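Local coordinates for protein ornithine decarboxylase (Entamoeba histolytica, PDB 4AIB) that probably catalyses the pyridoxal phosphate-dependent decarboxylation of L-ornithine to putrescine and carbon dioxide, the first step from ornithine into the polyamines, at residues A[193-207]-A[235-249]. Numbering follows the deposited sequence.
Sequences SEVFTKALTKARNTV and FAATIEKTIKELEFP
Arg204 leaves its helix with CG trans to the backbone N (chi1 -178°) and then bends at chi2 (70°), which lays its CD over the centre of the Phe248 ring and carries the guanidinium to the backbone around the C-terminal end of the helix that includes 235-245. Arg204 CD sits 3.5 Å from the Phe248 ring centroid in a CH-pi contact. Arg204 NE donates to Leu246 O at 2.9 Å, with the oxygen close to the guanidinium plane but the nitrogen well above the plane of the carbonyl. NE and NH2 also make weak, bent hydrogen bonds to Glu247 O, while Pro249 CD rests against one guanidinium face, so the arginine grips the turn where Glu247, with positive phi, breaks the helical path. Leu246 and Arg204 run alongside each other, pointing opposite ways, and Leu246 sends CD1 to within 3.8 Å of Leu200 CB; its CD2 lies against Thr201. Further along, Leu200 inserts its two methyls between the helices: CD1 meets Ile239 CG2 and Thr242, and Leu200 CD2 reaches Ile243 CD1 at 3.7 Å. At the other end, Phe235 turns its edge to the face of Phe196 in a T-shaped stack (centroids 5.0 Å apart), and Ser193 OG lies at the edge of the Phe235 ring. Beneath this layer, Leu200 touches Phe184, and Val207 and Phe248 share Ile220 of strand 219-221. Segments 194-207 and 235-245 run nearly parallel, their axes approaching to 10.2 Å and crossing at -20°, as neighbouring outer helices do in the beta/alpha barrel that forms the pyridoxal-binding domain of class-II decarboxylases.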
loop_
_atom_site.group_PDB
_atom_site.type_symbol
_atom_site.label_atom_id
_atom_site.label_comp_id
_atom_site.label_asym_id
_atom_site.label_seq_id
_atom_site.Cartn_x
_atom_site.Cartn_y
_atom_site.Cartn_z
ATOM N N SER A 193 -7.890 -13.565 25.364
ATOM C CA SER A 193 -8.187 -14.922 24.905
ATOM C C SER A 193 -9.686 -15.228 24.906
ATOM O O SER A 193 -10.174 -15.969 24.050
ATOM C CB SER A 193 -7.440 -15.940 25.774
ATOM O OG SER A 193 -7.524 -17.250 25.242
ATOM N N GLU A 194 -10.403 -14.629 25.856
ATOM C CA GLU A 194 -11.807 -14.956 26.132
ATOM C C GLU A 194 -12.788 -14.643 24.992
ATOM O O GLU A 194 -13.950 -15.061 25.041
ATOM C CB GLU A 194 -12.262 -14.263 27.421
ATOM C CG GLU A 194 -13.139 -15.128 28.315
ATOM C CD GLU A 194 -12.338 -16.106 29.158
ATOM O OE1 GLU A 194 -11.473 -15.655 29.938
ATOM O OE2 GLU A 194 -12.573 -17.327 29.039
ATOM N N VAL A 195 -12.324 -13.912 23.978
ATOM C CA VAL A 195 -13.151 -13.608 22.805
ATOM C C VAL A 195 -13.314 -14.827 21.894
ATOM O O VAL A 195 -14.345 -14.981 21.237
ATOM C CB VAL A 195 -12.633 -12.388 21.998
ATOM C CG1 VAL A 195 -12.768 -11.109 22.812
ATOM C CG2 VAL A 195 -11.196 -12.590 21.534
ATOM N N PHE A 196 -12.295 -15.684 21.865
ATOM C CA PHE A 196 -12.352 -16.950 21.137
ATOM C C PHE A 196 -13.280 -17.937 21.836
ATOM O O PHE A 196 -13.973 -18.716 21.181
ATOM C CB PHE A 196 -10.955 -17.559 20.998
ATOM C CG PHE A 196 -10.194 -17.075 19.795
ATOM C CD1 PHE A 196 -9.496 -15.873 19.830
ATOM C CD2 PHE A 196 -10.170 -17.829 18.626
ATOM C CE1 PHE A 196 -8.791 -15.430 18.721
ATOM C CE2 PHE A 196 -9.468 -17.392 17.514
ATOM C CZ PHE A 196 -8.778 -16.191 17.561
ATOM N N THR A 197 -13.282 -17.890 23.167
ATOM C CA THR A 197 -14.151 -18.727 23.992
ATOM C C THR A 197 -15.623 -18.383 23.753
ATOM O O THR A 197 -16.464 -19.275 23.618
ATOM C CB THR A 197 -13.826 -18.565 25.492
ATOM O OG1 THR A 197 -12.406 -18.585 25.686
ATOM C CG2 THR A 197 -14.459 -19.682 26.307
ATOM N N LYS A 198 -15.917 -17.085 23.695
ATOM C CA LYS A 198 -17.274 -16.591 23.485
ATOM C C LYS A 198 -17.754 -16.850 22.057
ATOM O O LYS A 198 -18.909 -17.223 21.845
ATOM C CB LYS A 198 -17.351 -15.097 23.812
ATOM C CG LYS A 198 -18.754 -14.581 24.084
ATOM C CD LYS A 198 -18.726 -13.124 24.516
ATOM C CE LYS A 198 -20.105 -12.643 24.939
ATOM N NZ LYS A 198 -20.080 -11.226 25.395
ATOM N N ALA A 199 -16.859 -16.656 21.089
ATOM C CA ALA A 199 -17.183 -16.841 19.674
ATOM C C ALA A 199 -17.428 -18.304 19.308
ATOM O O ALA A 199 -18.242 -18.592 18.430
ATOM C CB ALA A 199 -16.097 -16.243 18.796
ATOM N N LEU A 200 -16.723 -19.215 19.979
ATOM C CA LEU A 200 -16.924 -20.655 19.799
ATOM C C LEU A 200 -18.251 -21.121 20.395
ATOM O O LEU A 200 -18.927 -21.981 19.824
ATOM C CB LEU A 200 -15.769 -21.452 20.415
ATOM C CG LEU A 200 -14.475 -21.607 19.611
ATOM C CD1 LEU A 200 -13.355 -22.120 20.504
ATOM C CD2 LEU A 200 -14.674 -22.529 18.417
ATOM N N THR A 201 -18.607 -20.555 21.548
ATOM C CA THR A 201 -19.882 -20.839 22.205
ATOM C C THR A 201 -21.034 -20.284 21.366
ATOM O O THR A 201 -22.094 -20.906 21.262
ATOM C CB THR A 201 -19.929 -20.247 23.630
ATOM O OG1 THR A 201 -18.710 -20.553 24.319
ATOM C CG2 THR A 201 -21.104 -20.815 24.420
ATOM N N LYS A 202 -20.805 -19.116 20.768
ATOM C CA LYS A 202 -21.755 -18.485 19.854
ATOM C C LYS A 202 -21.904 -19.301 18.567
ATOM O O LYS A 202 -22.993 -19.374 17.994
ATOM C CB LYS A 202 -21.301 -17.055 19.536
ATOM C CG LYS A 202 -22.309 -16.207 18.777
ATOM C CD LYS A 202 -21.799 -14.784 18.613
ATOM C CE LYS A 202 -22.597 -14.025 17.566
ATOM N NZ LYS A 202 -22.194 -12.593 17.493
ATOM N N ALA A 203 -20.804 -19.912 18.127
ATOM C CA ALA A 203 -20.803 -20.772 16.944
ATOM C C ALA A 203 -21.517 -22.096 17.209
ATOM O O ALA A 203 -22.210 -22.614 16.333
ATOM C CB ALA A 203 -19.381 -21.020 16.461
ATOM N N ARG A 204 -21.342 -22.633 18.417
ATOM C CA ARG A 204 -21.992 -23.881 18.827
ATOM C C ARG A 204 -23.515 -23.738 18.835
ATOM O O ARG A 204 -24.237 -24.665 18.458
ATOM C CB ARG A 204 -21.476 -24.328 20.203
ATOM C CG ARG A 204 -22.048 -25.645 20.718
ATOM C CD ARG A 204 -21.541 -26.846 19.930
ATOM N NE ARG A 204 -22.351 -28.039 20.169
ATOM C CZ ARG A 204 -23.403 -28.397 19.435
ATOM N NH1 ARG A 204 -23.786 -27.658 18.402
ATOM N NH2 ARG A 204 -24.074 -29.500 19.736
ATOM N N ASN A 205 -23.989 -22.568 19.259
ATOM C CA ASN A 205 -25.415 -22.250 19.247
ATOM C C ASN A 205 -25.960 -22.077 17.831
ATOM O O ASN A 205 -27.125 -22.380 17.567
ATOM C CB ASN A 205 -25.692 -20.994 20.078
ATOM C CG ASN A 205 -25.340 -21.170 21.545
ATOM O OD1 ASN A 205 -25.669 -22.185 22.161
ATOM N ND2 ASN A 205 -24.672 -20.173 22.114
ATOM N N THR A 206 -25.109 -21.591 16.928
ATOM C CA THR A 206 -25.470 -21.412 15.522
ATOM C C THR A 206 -25.612 -22.763 14.814
ATOM O O THR A 206 -26.437 -22.910 13.910
ATOM C CB THR A 206 -24.447 -20.519 14.782
ATOM O OG1 THR A 206 -24.182 -19.344 15.559
ATOM C CG2 THR A 206 -24.975 -20.094 13.413
ATOM N N VAL A 207 -24.813 -23.742 15.240
ATOM C CA VAL A 207 -24.875 -25.104 14.701
ATOM C C VAL A 207 -26.220 -25.759 15.025
ATOM O O VAL A 207 -26.897 -26.267 14.128
ATOM C CB VAL A 207 -23.706 -25.983 15.211
ATOM C CG1 VAL A 207 -23.892 -27.440 14.804
ATOM C CG2 VAL A 207 -22.378 -25.462 14.685
ATOM N N PHE A 235 -2.718 -20.857 24.675
ATOM C CA PHE A 235 -3.847 -20.379 23.873
ATOM C C PHE A 235 -4.432 -21.494 23.011
ATOM O O PHE A 235 -5.646 -21.557 22.806
ATOM C CB PHE A 235 -3.422 -19.184 23.008
ATOM C CG PHE A 235 -4.513 -18.645 22.118
ATOM C CD1 PHE A 235 -5.733 -18.231 22.650
ATOM C CD2 PHE A 235 -4.311 -18.529 20.747
ATOM C CE1 PHE A 235 -6.732 -17.730 21.829
ATOM C CE2 PHE A 235 -5.306 -18.026 19.922
ATOM C CZ PHE A 235 -6.517 -17.626 20.464
ATOM N N ALA A 236 -3.561 -22.372 22.518
ATOM C CA ALA A 236 -3.969 -23.531 21.730
ATOM C C ALA A 236 -4.630 -24.592 22.604
ATOM O O ALA A 236 -5.495 -25.334 22.140
ATOM C CB ALA A 236 -2.774 -24.117 20.998
ATOM N N ALA A 237 -4.212 -24.655 23.866
ATOM C CA ALA A 237 -4.784 -25.589 24.832
ATOM C C ALA A 237 -6.207 -25.196 25.222
ATOM O O ALA A 237 -7.047 -26.066 25.452
ATOM C CB ALA A 237 -3.898 -25.694 26.064
ATOM N N THR A 238 -6.471 -23.892 25.287
ATOM C CA THR A 238 -7.797 -23.378 25.646
ATOM C C THR A 238 -8.824 -23.609 24.540
ATOM O O THR A 238 -9.961 -23.993 24.821
ATOM C CB THR A 238 -7.776 -21.878 26.012
ATOM O OG1 THR A 238 -7.183 -21.128 24.946
ATOM C CG2 THR A 238 -6.994 -21.641 27.297
ATOM N N ILE A 239 -8.420 -23.369 23.293
ATOM C CA ILE A 239 -9.278 -23.617 22.132
ATOM C C ILE A 239 -9.582 -25.113 22.022
ATOM O O ILE A 239 -10.721 -25.503 21.767
ATOM C CB ILE A 239 -8.644 -23.105 20.815
ATOM C CG1 ILE A 239 -8.310 -21.613 20.918
ATOM C CG2 ILE A 239 -9.576 -23.348 19.631
ATOM C CD1 ILE A 239 -7.334 -21.125 19.866
ATOM N N GLU A 240 -8.553 -25.932 22.236
ATOM C CA GLU A 240 -8.664 -27.390 22.189
ATOM C C GLU A 240 -9.609 -27.936 23.261
ATOM O O GLU A 240 -10.354 -28.886 23.014
ATOM C CB GLU A 240 -7.277 -28.025 22.337
ATOM C CG GLU A 240 -7.194 -29.493 21.947
ATOM C CD GLU A 240 -7.451 -29.731 20.470
ATOM O OE1 GLU A 240 -7.012 -28.908 19.636
ATOM O OE2 GLU A 240 -8.091 -30.753 20.147
ATOM N N LYS A 241 -9.564 -27.330 24.445
ATOM C CA LYS A 241 -10.407 -27.734 25.568
ATOM C C LYS A 241 -11.853 -27.284 25.363
ATOM O O LYS A 241 -12.787 -28.029 25.667
ATOM C CB LYS A 241 -9.843 -27.178 26.880
ATOM C CG LYS A 241 -10.460 -27.755 28.144
ATOM C CD LYS A 241 -9.600 -27.440 29.360
ATOM C CE LYS A 241 -10.305 -27.794 30.660
ATOM N NZ LYS A 241 -11.320 -26.774 31.045
ATOM N N THR A 242 -12.028 -26.069 24.842
ATOM C CA THR A 242 -13.358 -25.513 24.576
ATOM C C THR A 242 -14.081 -26.292 23.471
ATOM O O THR A 242 -15.293 -26.503 23.551
ATOM C CB THR A 242 -13.292 -24.009 24.227
ATOM O OG1 THR A 242 -12.447 -23.333 25.168
ATOM C CG2 THR A 242 -14.680 -23.376 24.270
ATOM N N ILE A 243 -13.328 -26.723 22.457
ATOM C CA ILE A 243 -13.851 -27.560 21.368
ATOM C C ILE A 243 -14.523 -28.831 21.902
ATOM O O ILE A 243 -15.605 -29.211 21.441
ATOM C CB ILE A 243 -12.739 -27.915 20.338
ATOM C CG1 ILE A 243 -12.382 -26.706 19.455
ATOM C CG2 ILE A 243 -13.114 -29.128 19.490
ATOM C CD1 ILE A 243 -13.539 -26.075 18.707
ATOM N N LYS A 244 -13.882 -29.471 22.879
ATOM C CA LYS A 244 -14.406 -30.689 23.502
ATOM C C LYS A 244 -15.625 -30.430 24.386
ATOM O O LYS A 244 -16.587 -31.201 24.361
ATOM C CB LYS A 244 -13.319 -31.386 24.325
ATOM C CG LYS A 244 -12.426 -32.326 23.533
ATOM C CD LYS A 244 -11.603 -33.196 24.471
ATOM C CE LYS A 244 -10.891 -34.310 23.719
ATOM N NZ LYS A 244 -10.214 -35.251 24.654
ATOM N N GLU A 245 -15.572 -29.348 25.161
ATOM C CA GLU A 245 -16.600 -29.024 26.156
ATOM C C GLU A 245 -17.945 -28.630 25.548
ATOM O O GLU A 245 -18.998 -28.927 26.117
ATOM C CB GLU A 245 -16.112 -27.912 27.087
ATOM C CG GLU A 245 -15.057 -28.352 28.092
ATOM C CD GLU A 245 -14.376 -27.189 28.792
ATOM O OE1 GLU A 245 -14.653 -26.019 28.446
ATOM O OE2 GLU A 245 -13.554 -27.447 29.694
ATOM N N LEU A 246 -17.903 -27.959 24.399
ATOM C CA LEU A 246 -19.117 -27.519 23.715
ATOM C C LEU A 246 -19.879 -28.680 23.075
ATOM O O LEU A 246 -21.067 -28.555 22.767
ATOM C CB LEU A 246 -18.796 -26.441 22.673
ATOM C CG LEU A 246 -18.422 -25.054 23.207
ATOM C CD1 LEU A 246 -17.756 -24.225 22.120
ATOM C CD2 LEU A 246 -19.633 -24.325 23.776
ATOM N N GLU A 247 -19.184 -29.805 22.894
ATOM C CA GLU A 247 -19.754 -31.031 22.323
ATOM C C GLU A 247 -20.392 -30.803 20.953
ATOM O O GLU A 247 -21.616 -30.847 20.802
ATOM C CB GLU A 247 -20.738 -31.701 23.295
ATOM C CG GLU A 247 -20.083 -32.328 24.517
ATOM C CD GLU A 247 -21.061 -33.081 25.404
ATOM O OE1 GLU A 247 -22.240 -33.237 25.018
ATOM O OE2 GLU A 247 -20.646 -33.523 26.496
ATOM N N PHE A 248 -19.542 -30.542 19.964
ATOM C CA PHE A 248 -19.969 -30.399 18.577
ATOM C C PHE A 248 -20.364 -31.761 18.004
ATOM O O PHE A 248 -19.835 -32.787 18.440
ATOM C CB PHE A 248 -18.845 -29.781 17.742
ATOM C CG PHE A 248 -18.711 -28.293 17.904
ATOM C CD1 PHE A 248 -17.923 -27.755 18.918
ATOM C CD2 PHE A 248 -19.370 -27.425 17.038
ATOM C CE1 PHE A 248 -17.798 -26.382 19.066
ATOM C CE2 PHE A 248 -19.249 -26.051 17.181
ATOM C CZ PHE A 248 -18.463 -25.528 18.197
ATOM N N PRO A 249 -21.302 -31.778 17.033
ATOM C CA PRO A 249 -21.712 -33.017 16.365
ATOM C C PRO A 249 -20.536 -33.857 15.858
ATOM O O PRO A 249 -19.498 -33.315 15.472
ATOM C CB PRO A 249 -22.552 -32.514 15.191
ATOM C CG PRO A 249 -23.157 -31.252 15.698
ATOM C CD PRO A 249 -22.128 -30.630 16.603
#